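Sulfoquinovosidase (PDB 5AEG) hydrolyses sulfoquinovosyl diacylglycerides, releasing sulfoquinovose from plant sulfolipids, and also cleaves simple sulfoquinovosides such as sulfoquinovosyl glycerol. Local coordinates at residues 92-97 and 104-109; 195-200 and 222-227; 241-246 and 457-462. One frame throughout, in Å; residues are numbered along the deposited sequence.

Contact 1: 92-97 and 104-109; sequences TLNISA and LLELQN
T92, N94 and S96 face Q108, E106 and L104 as the hydrogen-bonded pairs of an antiparallel ladder. Each pair exchanges two N-H···O bonds; L104 N to S96 O is the shortest at 2.8 Å, and the return bond from S96 N to L104 O is 3.1 Å. In the intervening non-hydrogen-bonded pairs, CA-H groups lean on carbonyl oxygens, the nearest being L107 CA at 3.3 Å from T92 O.

Apolar contacts gather on the face of L93, I95, L105 and L107. With CG anti to the backbone N (chi1 172°), L93 swings CD1 across to L105 CB, 3.9 Å away, and also meets L107 CG. I95 and L105 lie side by side, I95 CG1 meeting L105 CD2 at 3.8 Å. The two strands form a beta hairpin of the galactose mutarotase-like domain, a beta-sandwich fold, and L107 continues from this face onto L39 and I117 of strands 39-49 and 116-122.

On the face of T92, N94, S96, L104, E106 and Q108, two waters link the strands. One donates to E106 O and is hydrogen-bonded to T92 OG1 at 2.9 Å, joining the strands beside the ladder. A second donates to S96 OG at 2.8 Å and also lies within bonding reach of E106 OE1 and L104 O. The Q108 amide turns away, its NE2 bonded to N109 O and D220 OD2.

Contact 2: 195-200 and 222-227; sequences CHVDNS and ATLRFE
H196 and R225 form a hydrogen-bonded antiparallel pair, flanked by the non-hydrogen-bonded pairs C195-F226 and V197-L224, with the short strand axes at 156°. Past the end of strand 195-197, D198 N extends the ladder to T223 O at 2.9 Å.

D198 and R225 form the salt bridge of the contact. R225 NH2 donates to D198 OD2 at 2.8 Å on its syn lone pair; the oxygen lies at the guanidinium edge, and carboxylate and guanidinium planes are turned 33° apart, the bridge being held by one hydrogen bond. T223 CG2 packs on the same oxygen at 3.5 Å. N199 OD1 accepts a weak bond from T223 N at 3.3 Å, while N199 ND2 is held more firmly by K221 O and E219 OE1, fixing which way the amide is turned.

On the apolar face, the sulfur of C195 stands 4.1 Å from the centroid of the F226 ring, a Cys sulfur-aromatic contact of oblique geometry. C195 chi1 of 171° sets SG anti to the backbone N, close to F226 CE2 and CZ, while C195 CB touches CE2 at 3.7 Å. V197 CG2 and L224 CD2 run alongside each other, 3.8 Å apart.

Strand 221-228 is flanked on its other edge by strand 103-109, and strand 193-197 by strand 186-189. L215 and L217 of strand 212-217 pack on the apolar face, whereas H196, bonded through ND1 to T186 OG1, turns its ring to helix 232-243.

Contact 3: 241-246 and 457-462; sequences ALLGRQ and GSTGSQ
The carboxamide of Q462 lies flat beneath L243, whose CD1 sits over one face, 3.9 Å from Q462 CD, with L243 CB over the same face nearer OE1. At the amide's edges, OE1 takes the N-H of G460 at 2.9 Å, the donor almost in line with the C=O bond, and NE2 gives its hydrogens to T496 O and Q184 OE1. A bend at chi2 (77°) folds the side chain back over its own turn to reach G460. The second amide, that of Q246, meets Q462 edge-on: NE2 donates to the backbone O of Q462 at 2.8 Å, in the carbonyl plane and on a lone pair. Q246 NE2 also reaches G497 O, and its OE1 accepts from N579 ND2 and G499 N, so the buried group is gripped at both ends.

These residues join the end of helix 232-243, where the chain leaves the beta-rich N-terminal part, to the loop after strand 451-454 of the TIM barrel. A type II turn from S458 to S461 leads into helix 461-464, with G460 as N-cap, and S461 N bonds S458 O. Replacing Q462 by alanine is likely to leave G460 N without its acceptor and Q184 and T496 without a shared donor, and to strip the flat surface from under L243.

G244, the first residue beyond helix 232-243, has positive phi (134°), and its backbone angles call for glycine; G244 O touches Q462 CB at 3.5 Å. Beside the turn, T459 CG2 meets L243 CD2 at 4.3 Å.

How the contacts relate
From the N terminus the contacts follow in series, neither nesting nor crossing. Contact 1 closes the hairpin between strands 89-97 and 103-109, with six residues between its segments; contact 2 closes a loop of 21 residues that includes strands 203-206 and 212-217; contact 3 closes one of 210 residues, reaching well into the TIM barrel. Contacts 1 and 2 belong to one run of neighbouring strands, since 104-109 and 222-227 are adjacent and probably bonded through L105 N to L224 O and L107 N to A222 O. Strand 221-228 is followed by helix 232-243, which begins the way to contact 3. There H196 CE1 packs against L243 CD2 and T459 CG2, tying the beta-sandwich to the barrel loop.

Contact 1: 92-97 and 104-109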
loop_
_atom_site.group_PDB
_atom_site.type_symbol
_atom_site.label_atom_id
_atom_site.label_comp_id
_atom_site.label_asym_id
_atom_site.label_seq_id
_atom_site.Cartn_x
_atom_site.Cartn_y
_atom_site.Cartn_z
ATOM N N THR A 92 33.784 -3.235 0.974
ATOM C CA THR A 92 34.059 -1.789 1.207
ATOM C C THR A 92 32.766 -1.041 1.506
ATOM O O THR A 92 31.713 -1.345 0.930
ATOM C CB THR A 92 34.695 -1.080 0.014
ATOM O OG1 THR A 92 33.850 -1.273 -1.067
ATOM C CG2 THR A 92 36.058 -1.693 -0.354
ATOM N N LEU A 93 32.849 -0.104 2.427
ATOM C CA LEU A 93 31.730 0.775 2.765
ATOM C C LEU A 93 32.187 2.189 2.589
ATOM O O LEU A 93 33.137 2.628 3.270
ATOM C CB LEU A 93 31.295 0.539 4.212
ATOM C CG LEU A 93 30.243 1.536 4.750
ATOM C CD1 LEU A 93 28.937 1.342 3.973
ATOM C CD2 LEU A 93 30.051 1.420 6.226
ATOM N N ASN A 94 31.607 2.880 1.628
ATOM C CA ASN A 94 31.803 4.279 1.457
ATOM C C ASN A 94 30.736 5.073 2.210
ATOM O O ASN A 94 29.514 4.788 2.079
ATOM C CB ASN A 94 31.764 4.650 -0.022
ATOM C CG ASN A 94 32.891 5.578 -0.377
ATOM O OD1 ASN A 94 33.945 5.097 -0.794
ATOM N ND2 ASN A 94 32.729 6.896 -0.110
ATOM N N ILE A 95 31.192 6.091 2.922
ATOM C CA ILE A 95 30.367 6.971 3.750
ATOM C C ILE A 95 30.581 8.378 3.236
ATOM O O ILE A 95 31.759 8.872 3.105
ATOM C CB ILE A 95 30.785 6.917 5.189
ATOM C CG1 ILE A 95 30.680 5.512 5.714
ATOM C CG2 ILE A 95 29.967 7.877 6.099
ATOM C CD1 ILE A 95 31.156 5.392 7.163
ATOM N N SER A 96 29.458 9.013 2.901
ATOM C CA SER A 96 29.459 10.336 2.282
ATOM C C SER A 96 28.142 11.078 2.574
ATOM O O SER A 96 27.198 10.462 3.106
ATOM C CB SER A 96 29.808 10.253 0.816
ATOM O OG SER A 96 28.765 9.889 -0.074
ATOM N N ALA A 97 28.161 12.402 2.432
ATOM C CA ALA A 97 26.929 13.227 2.165
ATOM C C ALA A 97 26.546 13.114 0.660
ATOM O O ALA A 97 27.415 12.997 -0.213
ATOM C CB ALA A 97 27.133 14.680 2.572
ATOM N N LEU A 104 24.776 9.051 2.810
ATOM C CA LEU A 104 24.818 7.929 1.812
ATOM C C LEU A 104 25.801 6.833 2.262
ATOM O O LEU A 104 27.003 7.165 2.522
ATOM C CB LEU A 104 25.219 8.479 0.460
ATOM C CG LEU A 104 25.372 7.575 -0.753
ATOM C CD1 LEU A 104 24.018 6.937 -1.029
ATOM C CD2 LEU A 104 25.860 8.334 -1.999
ATOM N N LEU A 105 25.318 5.568 2.498
ATOM C CA LEU A 105 26.192 4.415 2.764
ATOM C C LEU A 105 26.172 3.523 1.564
ATOM O O LEU A 105 25.100 3.121 1.080
ATOM C CB LEU A 105 25.794 3.616 4.004
ATOM C CG LEU A 105 25.649 4.307 5.343
ATOM C CD1 LEU A 105 25.417 3.221 6.418
ATOM C CD2 LEU A 105 26.866 5.142 5.697
ATOM N N GLU A 106 27.346 3.218 1.025
ATOM C CA GLU A 106 27.432 2.412 -0.188
ATOM C C GLU A 106 28.320 1.215 0.108
ATOM O O GLU A 106 29.550 1.365 0.269
ATOM C CB GLU A 106 28.018 3.217 -1.344
ATOM C CG GLU A 106 27.122 4.286 -1.910
ATOM C CD GLU A 106 27.920 5.259 -2.767
ATOM O OE1 GLU A 106 28.833 5.913 -2.217
ATOM O OE2 GLU A 106 27.661 5.336 -3.967
ATOM N N LEU A 107 27.721 0.021 0.102
ATOM C CA LEU A 107 28.415 -1.196 0.475
ATOM C C LEU A 107 28.640 -2.011 -0.774
ATOM O O LEU A 107 27.708 -2.226 -1.553
ATOM C CB LEU A 107 27.539 -1.974 1.408
ATOM C CG LEU A 107 28.074 -2.429 2.701
ATOM C CD1 LEU A 107 26.889 -2.974 3.521
ATOM C CD2 LEU A 107 29.155 -3.455 2.433
ATOM N N GLN A 108 29.866 -2.511 -0.973
ATOM C CA GLN A 108 30.127 -3.423 -2.072
ATOM C C GLN A 108 31.004 -4.611 -1.627
ATOM O O GLN A 108 32.099 -4.399 -1.147
ATOM C CB GLN A 108 30.726 -2.629 -3.246
ATOM C CG GLN A 108 31.140 -3.445 -4.483
ATOM C CD GLN A 108 29.962 -4.190 -5.147
ATOM O OE1 GLN A 108 29.089 -3.581 -5.773
ATOM N NE2 GLN A 108 29.905 -5.524 -4.970
ATOM N N ASN A 109 30.502 -5.844 -1.747
ATOM C CA ASN A 109 31.222 -7.015 -1.327
ATOM C C ASN A 109 32.344 -7.245 -2.386
ATOM O O ASN A 109 32.190 -6.840 -3.550
ATOM C CB ASN A 109 30.346 -8.244 -1.227
ATOM C CG ASN A 109 29.415 -8.197 -0.034
ATOM O OD1 ASN A 109 29.505 -7.299 0.790
ATOM N ND2 ASN A 109 28.507 -9.194 0.064
HETATM O O HOH W 1 31.779 0.806 -1.256
HETATM O O HOH W 2 29.022 7.147 0.104
#

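Contact 2: 195-200 and 222-227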
loop_
_atom_site.group_PDB
_atom_site.type_symbol
_atom_site.label_atom_id
_atom_site.label_comp_id
_atom_site.label_asym_id
_atom_site.label_seq_id
_atom_site.Cartn_x
_atom_site.Cartn_y
_atom_site.Cartn_z
ATOM N N CYS A 195 15.413 5.793 7.049
ATOM C CA CYS A 195 16.408 5.052 6.262
ATOM C C CYS A 195 15.765 4.451 5.018
ATOM O O CYS A 195 14.733 3.783 5.145
ATOM C CB CYS A 195 16.950 3.966 7.142
ATOM S SG CYS A 195 18.003 2.780 6.291
ATOM N N HIS A 196 16.305 4.741 3.845
ATOM C CA HIS A 196 15.798 4.232 2.578
ATOM C C HIS A 196 16.886 3.423 1.850
ATOM O O HIS A 196 18.027 3.904 1.702
ATOM C CB HIS A 196 15.338 5.346 1.673
ATOM C CG HIS A 196 14.898 4.854 0.332
ATOM N ND1 HIS A 196 13.810 4.020 0.180
ATOM C CD2 HIS A 196 15.445 4.984 -0.902
ATOM C CE1 HIS A 196 13.671 3.710 -1.093
ATOM N NE2 HIS A 196 14.668 4.268 -1.773
ATOM N N VAL A 197 16.566 2.213 1.415
ATOM C CA VAL A 197 17.550 1.304 0.780
ATOM C C VAL A 197 17.167 1.184 -0.708
ATOM O O VAL A 197 15.999 0.922 -1.090
ATOM C CB VAL A 197 17.655 -0.033 1.469
ATOM C CG1 VAL A 197 18.623 -1.004 0.766
ATOM C CG2 VAL A 197 18.019 0.090 2.934
ATOM N N ASP A 198 18.133 1.378 -1.583
ATOM C CA ASP A 198 17.820 1.415 -3.011
ATOM C C ASP A 198 17.554 0.048 -3.579
ATOM O O ASP A 198 16.866 -0.091 -4.588
ATOM C CB ASP A 198 18.960 2.015 -3.858
ATOM C CG ASP A 198 19.048 3.495 -3.757
ATOM O OD1 ASP A 198 18.138 4.199 -3.256
ATOM O OD2 ASP A 198 20.059 4.001 -4.262
ATOM N N ASN A 199 18.045 -0.972 -2.976
ATOM C CA ASN A 199 17.926 -2.270 -3.651
ATOM C C ASN A 199 16.467 -2.775 -3.826
ATOM O O ASN A 199 15.569 -2.360 -3.075
ATOM C CB ASN A 199 18.611 -3.265 -2.761
ATOM C CG ASN A 199 20.083 -2.946 -2.500
ATOM O OD1 ASN A 199 20.426 -1.833 -2.054
ATOM N ND2 ASN A 199 20.947 -3.988 -2.705
ATOM N N SER A 200 16.257 -3.736 -4.712
ATOM C CA SER A 200 14.946 -4.425 -4.852
ATOM C C SER A 200 15.035 -5.927 -4.663
ATOM O O SER A 200 14.078 -6.651 -4.865
ATOM C CB SER A 200 14.288 -4.043 -6.170
ATOM O OG SER A 200 15.049 -4.591 -7.227
ATOM N N ALA A 222 24.888 -2.880 -1.475
ATOM C CA ALA A 222 23.748 -2.153 -0.898
ATOM C C ALA A 222 23.990 -0.677 -0.872
ATOM O O ALA A 222 25.114 -0.233 -0.590
ATOM C CB ALA A 222 23.521 -2.655 0.481
ATOM N N THR A 223 22.939 0.096 -1.099
ATOM C CA THR A 223 22.997 1.538 -0.958
ATOM C C THR A 223 21.872 1.991 -0.040
ATOM O O THR A 223 20.688 1.711 -0.360
ATOM C CB THR A 223 22.776 2.185 -2.305
ATOM O OG1 THR A 223 23.841 1.775 -3.202
ATOM C CG2 THR A 223 22.774 3.674 -2.153
ATOM N N LEU A 224 22.237 2.659 1.045
ATOM C CA LEU A 224 21.286 3.150 2.045
ATOM C C LEU A 224 21.422 4.675 2.180
ATOM O O LEU A 224 22.532 5.197 2.201
ATOM C CB LEU A 224 21.590 2.549 3.416
ATOM C CG LEU A 224 21.696 1.043 3.529
ATOM C CD1 LEU A 224 23.114 0.556 3.166
ATOM C CD2 LEU A 224 21.276 0.575 4.915
ATOM N N ARG A 225 20.318 5.370 2.346
ATOM C CA ARG A 225 20.331 6.833 2.508
ATOM C C ARG A 225 19.566 7.164 3.738
ATOM O O ARG A 225 18.540 6.534 4.010
ATOM C CB ARG A 225 19.589 7.492 1.381
ATOM C CG ARG A 225 20.374 7.661 0.086
ATOM C CD ARG A 225 19.365 7.951 -1.047
ATOM N NE ARG A 225 19.690 7.166 -2.211
ATOM C CZ ARG A 225 20.684 7.472 -3.018
ATOM N NH1 ARG A 225 21.377 8.577 -2.804
ATOM N NH2 ARG A 225 20.966 6.690 -4.026
ATOM N N PHE A 226 20.034 8.174 4.481
ATOM C CA PHE A 226 19.376 8.622 5.724
ATOM C C PHE A 226 19.223 10.137 5.709
ATOM O O PHE A 226 20.086 10.895 5.108
ATOM C CB PHE A 226 20.140 8.279 6.980
ATOM C CG PHE A 226 20.503 6.852 7.156
ATOM C CD1 PHE A 226 21.447 6.250 6.338
ATOM C CD2 PHE A 226 19.953 6.111 8.191
ATOM C CE1 PHE A 226 21.818 4.962 6.539
ATOM C CE2 PHE A 226 20.329 4.813 8.412
ATOM C CZ PHE A 226 21.272 4.228 7.563
ATOM N N GLU A 227 18.116 10.627 6.271
ATOM C CA GLU A 227 18.013 12.067 6.606
ATOM C C GLU A 227 17.356 12.146 7.926
ATOM O O GLU A 227 16.528 11.298 8.265
ATOM C CB GLU A 227 17.181 12.875 5.679
ATOM C CG GLU A 227 17.816 13.433 4.486
ATOM C CD GLU A 227 16.893 14.335 3.682
ATOM O OE1 GLU A 227 16.075 13.789 2.895
ATOM O OE2 GLU A 227 17.086 15.581 3.727
#

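Contact 3: 241-246 and 457-462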
loop_
_atom_site.group_PDB
_atom_site.type_symbol
_atom_site.label_atom_id
_atom_site.label_comp_id
_atom_site.label_asym_id
_atom_site.label_seq_id
_atom_site.Cartn_x
_atom_site.Cartn_y
_atom_site.Cartn_z
ATOM N N ALA A 241 10.274 14.263 -0.740
ATOM C CA ALA A 241 11.202 14.920 -1.733
ATOM C C ALA A 241 12.110 13.900 -2.372
ATOM O O ALA A 241 12.415 14.018 -3.524
ATOM C CB ALA A 241 12.028 16.045 -1.054
ATOM N N LEU A 242 12.400 12.832 -1.657
ATOM C CA LEU A 242 13.213 11.731 -2.155
ATOM C C LEU A 242 12.411 10.756 -3.009
ATOM O O LEU A 242 12.796 10.412 -4.109
ATOM C CB LEU A 242 13.845 10.998 -0.986
ATOM C CG LEU A 242 14.699 9.786 -1.396
ATOM C CD1 LEU A 242 15.831 10.140 -2.338
ATOM C CD2 LEU A 242 15.222 9.057 -0.174
ATOM N N LEU A 243 11.278 10.305 -2.508
ATOM C CA LEU A 243 10.536 9.215 -3.188
ATOM C C LEU A 243 9.522 9.647 -4.198
ATOM O O LEU A 243 9.173 8.875 -5.101
ATOM C CB LEU A 243 9.850 8.360 -2.168
ATOM C CG LEU A 243 10.649 7.750 -0.985
ATOM C CD1 LEU A 243 9.693 7.078 0.019
ATOM C CD2 LEU A 243 11.707 6.807 -1.443
ATOM N N GLY A 244 8.913 10.809 -3.974
ATOM C CA GLY A 244 7.799 11.254 -4.811
ATOM C C GLY A 244 6.643 11.774 -3.966
ATOM O O GLY A 244 6.509 11.346 -2.804
ATOM N N ARG A 245 5.862 12.694 -4.560
ATOM C CA ARG A 245 4.591 13.165 -4.035
ATOM C C ARG A 245 3.482 12.879 -5.017
ATOM O O ARG A 245 3.693 12.890 -6.211
ATOM C CB ARG A 245 4.624 14.638 -3.742
ATOM C CG ARG A 245 5.550 14.930 -2.609
ATOM C CD ARG A 245 5.679 16.381 -2.161
ATOM N NE ARG A 245 6.720 16.542 -1.160
ATOM C CZ ARG A 245 7.681 17.455 -1.193
ATOM N NH1 ARG A 245 7.673 18.396 -2.120
ATOM N NH2 ARG A 245 8.609 17.442 -0.286
ATOM N N GLN A 246 2.284 12.597 -4.497
ATOM C CA GLN A 246 1.164 12.231 -5.330
ATOM C C GLN A 246 0.470 13.493 -5.874
ATOM O O GLN A 246 0.508 14.520 -5.269
ATOM C CB GLN A 246 0.101 11.486 -4.480
ATOM C CG GLN A 246 0.576 10.116 -3.932
ATOM C CD GLN A 246 1.102 10.190 -2.527
ATOM O OE1 GLN A 246 0.352 10.485 -1.580
ATOM N NE2 GLN A 246 2.431 9.984 -2.376
ATOM N N GLY A 457 2.530 -2.103 -4.528
ATOM C CA GLY A 457 3.437 -1.045 -4.618
ATOM C C GLY A 457 4.854 -1.353 -4.364
ATOM O O GLY A 457 5.182 -2.414 -3.872
ATOM N N SER A 458 5.717 -0.387 -4.739
ATOM C CA SER A 458 7.119 -0.487 -4.443
ATOM C C SER A 458 7.701 0.916 -4.535
ATOM O O SER A 458 6.996 1.869 -4.823
ATOM C CB SER A 458 7.840 -1.436 -5.443
ATOM O OG SER A 458 7.784 -1.012 -6.799
ATOM N N THR A 459 8.983 1.039 -4.218
ATOM C CA THR A 459 9.678 2.323 -4.252
ATOM C C THR A 459 9.376 3.102 -5.514
ATOM O O THR A 459 9.559 2.597 -6.597
ATOM C CB THR A 459 11.195 2.106 -4.062
ATOM O OG1 THR A 459 11.452 1.465 -2.804
ATOM C CG2 THR A 459 11.881 3.401 -4.142
ATOM N N GLY A 460 8.820 4.305 -5.374
ATOM C CA GLY A 460 8.375 5.128 -6.507
ATOM C C GLY A 460 6.867 5.225 -6.697
ATOM O O GLY A 460 6.353 6.126 -7.398
ATOM N N SER A 461 6.109 4.266 -6.136
ATOM C CA SER A 461 4.628 4.376 -6.111
ATOM C C SER A 461 4.176 5.690 -5.471
ATOM O O SER A 461 3.115 6.223 -5.740
ATOM C CB SER A 461 3.999 3.144 -5.368
ATOM O OG SER A 461 4.172 2.016 -6.217
ATOM N N GLN A 462 5.013 6.228 -4.601
ATOM C CA GLN A 462 4.758 7.537 -4.019
ATOM C C GLN A 462 4.561 8.677 -5.073
ATOM O O GLN A 462 3.817 9.633 -4.823
ATOM C CB GLN A 462 5.886 7.912 -3.079
ATOM C CG GLN A 462 6.057 7.075 -1.837
ATOM C CD GLN A 462 6.724 5.736 -2.073
ATOM O OE1 GLN A 462 7.305 5.484 -3.153
ATOM N NE2 GLN A 462 6.643 4.865 -1.067
#